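Local coordinates for sensor protein (Pseudomonas syringae pv. tomato, PDB 2R8R) that probably acts as the sensor histidine kinase of a two-component system, this chain being the N-terminal P-loop-type domain of KdpD, at residues L153-D163 / M203-Q211. Numbering follows the deposited sequence.
Sequences LQEAFDLVLID and MAMQTAAAQ
The flat amide of Gln211 sits between backbone and leucine: the carbonyl oxygen of Gln154 lies over one face, 3.3 Å from NE2 but badly angled for a bond, and CB of Leu159 lies across the other face, 4.1 Å from NE2. In this P-loop NTPase-like domain the last turns of helix 194-209 run roughly antiparallel to the outermost strand of the chain's parallel sheet, the axes of 158-161 and 203-209 meeting at 151° and coming within 8.9 Å. At the amide edge NE2 donates to Leu153 O (3.0 Å, 155° at the hydrogen), which lies nearly in the Gln211 amide plane. This oxygen also takes the N-H of Ala156, so two bonds grip the carbonyl where helix 150-154 finishes. Ala208 lies against CD2 of Leu159 and CB of Leu161. A chi1 of -175° swings CG of Leu161 away from its own N and over the helix, where the methyls part: CD1 meets CB of Ala204 at 3.7 Å, and CD2 presses on CG of Met205 at a tight 3.4 Å. Met205, a selenomethionine, extends to Asp163, whose OD1 salt-bridges Arg201; the CE methyl of Met205 lies over one carboxylate face, 3.4 Å from OD2 of Asp163.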
# COMPACT_ATOMS: atom_id res chain seq x y z
N LEU A 153 5.83 4.29 -9.95
CA LEU A 153 5.37 5.44 -9.17
C LEU A 153 5.45 6.77 -9.94
O LEU A 153 4.56 7.60 -9.82
CB LEU A 153 6.12 5.49 -7.84
CG LEU A 153 5.73 6.61 -6.89
CD1 LEU A 153 5.97 6.19 -5.49
CD2 LEU A 153 6.57 7.85 -7.22
N GLN A 154 6.53 6.96 -10.71
CA GLN A 154 6.75 8.19 -11.51
C GLN A 154 5.67 8.42 -12.56
O GLN A 154 5.29 9.54 -12.84
CB GLN A 154 8.12 8.16 -12.21
CG GLN A 154 9.27 8.30 -11.21
CD GLN A 154 10.65 7.92 -11.77
OE1 GLN A 154 10.80 7.58 -12.95
NE2 GLN A 154 11.68 7.99 -10.90
N GLU A 155 5.18 7.33 -13.13
CA GLU A 155 4.15 7.43 -14.14
C GLU A 155 2.74 7.38 -13.58
O GLU A 155 1.79 7.36 -14.35
CB GLU A 155 4.39 6.34 -15.18
CG GLU A 155 5.75 6.53 -15.85
CD GLU A 155 6.00 5.58 -16.96
OE1 GLU A 155 5.11 4.75 -17.26
OE2 GLU A 155 7.09 5.67 -17.56
N ALA A 156 2.61 7.41 -12.25
CA ALA A 156 1.29 7.50 -11.60
C ALA A 156 0.64 8.82 -11.99
O ALA A 156 1.30 9.84 -12.07
CB ALA A 156 1.42 7.40 -10.10
N PHE A 157 -0.65 8.79 -12.29
CA PHE A 157 -1.38 10.00 -12.60
C PHE A 157 -1.31 11.02 -11.44
O PHE A 157 -1.11 12.21 -11.66
CB PHE A 157 -2.83 9.65 -12.86
CG PHE A 157 -3.59 10.74 -13.52
CD1 PHE A 157 -3.39 11.03 -14.86
CD2 PHE A 157 -4.55 11.46 -12.83
CE1 PHE A 157 -4.12 12.03 -15.49
CE2 PHE A 157 -5.27 12.46 -13.47
CZ PHE A 157 -5.04 12.75 -14.79
N ASP A 158 -1.51 10.54 -10.23
CA ASP A 158 -1.59 11.37 -9.04
C ASP A 158 -0.75 10.71 -7.93
O ASP A 158 -0.73 9.50 -7.79
CB ASP A 158 -3.07 11.44 -8.55
CG ASP A 158 -3.88 12.60 -9.14
OD1 ASP A 158 -3.34 13.72 -9.43
OD2 ASP A 158 -5.14 12.38 -9.24
N LEU A 159 -0.08 11.54 -7.15
CA LEU A 159 0.63 11.08 -5.99
C LEU A 159 0.30 11.98 -4.82
O LEU A 159 0.38 13.22 -4.94
CB LEU A 159 2.15 11.06 -6.26
CG LEU A 159 3.01 10.47 -5.12
CD1 LEU A 159 3.69 9.19 -5.56
CD2 LEU A 159 4.04 11.47 -4.67
N VAL A 160 -0.08 11.40 -3.69
CA VAL A 160 -0.28 12.19 -2.47
C VAL A 160 0.60 11.68 -1.35
O VAL A 160 0.64 10.47 -1.07
CB VAL A 160 -1.81 12.30 -2.07
CG1 VAL A 160 -2.43 10.98 -1.89
CG2 VAL A 160 -1.99 13.14 -0.83
N LEU A 161 1.35 12.60 -0.73
CA LEU A 161 2.12 12.31 0.50
C LEU A 161 1.27 12.35 1.76
O LEU A 161 0.60 13.34 2.03
CB LEU A 161 3.30 13.31 0.64
CG LEU A 161 4.30 13.10 1.79
CD1 LEU A 161 4.96 11.73 1.68
CD2 LEU A 161 5.33 14.29 1.83
N ILE A 162 1.26 11.22 2.48
CA ILE A 162 0.59 11.10 3.76
C ILE A 162 1.73 11.17 4.79
O ILE A 162 2.60 10.31 4.83
CB ILE A 162 -0.24 9.80 3.89
CG1 ILE A 162 -1.22 9.69 2.71
CG2 ILE A 162 -0.91 9.66 5.28
CD1 ILE A 162 -2.25 10.73 2.66
N ASP A 163 1.72 12.25 5.56
CA ASP A 163 2.84 12.61 6.41
C ASP A 163 2.42 12.46 7.89
O ASP A 163 1.25 12.62 8.23
CB ASP A 163 3.26 14.04 6.08
CG ASP A 163 4.44 14.53 6.88
OD1 ASP A 163 5.45 13.80 7.03
OD2 ASP A 163 4.38 15.69 7.30
N MSE A 203 13.00 11.05 2.86
CA MSE A 203 12.94 10.31 1.60
C MSE A 203 11.57 10.41 0.93
O MSE A 203 11.48 10.65 -0.26
CB MSE A 203 13.29 8.82 1.81
CG MSE A 203 14.79 8.58 1.93
SE MSE A 203 15.28 6.72 2.16
CE MSE A 203 16.12 6.79 3.91
N ALA A 204 10.52 10.19 1.71
CA ALA A 204 9.15 10.29 1.19
C ALA A 204 8.92 11.71 0.63
O ALA A 204 8.36 11.88 -0.44
CB ALA A 204 8.12 9.95 2.31
N MSE A 205 9.35 12.72 1.37
CA MSE A 205 9.17 14.10 0.92
C MSE A 205 9.98 14.41 -0.33
O MSE A 205 9.47 15.03 -1.25
CB MSE A 205 9.51 15.10 2.03
CG MSE A 205 8.35 15.28 2.97
SE MSE A 205 8.82 16.47 4.39
CE MSE A 205 7.13 16.55 5.44
N GLN A 206 11.24 13.99 -0.35
CA GLN A 206 12.08 14.17 -1.52
C GLN A 206 11.49 13.42 -2.71
O GLN A 206 11.46 13.94 -3.82
CB GLN A 206 13.48 13.68 -1.23
CG GLN A 206 14.31 14.58 -0.31
CD GLN A 206 15.64 13.91 0.10
OE1 GLN A 206 15.81 12.68 -0.01
NE2 GLN A 206 16.59 14.72 0.61
N THR A 207 11.03 12.19 -2.49
CA THR A 207 10.29 11.44 -3.52
C THR A 207 9.07 12.21 -4.04
O THR A 207 8.91 12.33 -5.25
CB THR A 207 9.84 10.05 -3.02
OG1 THR A 207 10.98 9.29 -2.62
CG2 THR A 207 9.06 9.26 -4.16
N ALA A 208 8.23 12.73 -3.14
CA ALA A 208 7.02 13.46 -3.53
C ALA A 208 7.32 14.76 -4.28
O ALA A 208 6.53 15.15 -5.17
CB ALA A 208 6.10 13.75 -2.32
N ALA A 209 8.42 15.42 -3.93
CA ALA A 209 8.78 16.68 -4.54
C ALA A 209 9.33 16.48 -5.96
O ALA A 209 9.09 17.32 -6.85
CB ALA A 209 9.80 17.43 -3.68
N ALA A 210 10.04 15.36 -6.17
CA ALA A 210 10.59 14.99 -7.47
C ALA A 210 9.53 14.53 -8.48
O ALA A 210 9.85 14.36 -9.66
CB ALA A 210 11.65 13.88 -7.30
N GLN A 211 8.28 14.30 -8.04
CA GLN A 211 7.19 13.92 -8.96
C GLN A 211 6.67 15.15 -9.69
O GLN A 211 6.40 15.08 -10.90
CB GLN A 211 6.04 13.24 -8.20
CG GLN A 211 4.89 12.61 -9.08
CD GLN A 211 5.02 11.09 -9.35
OE1 GLN A 211 6.04 10.47 -9.01
NE2 GLN A 211 3.98 10.49 -9.94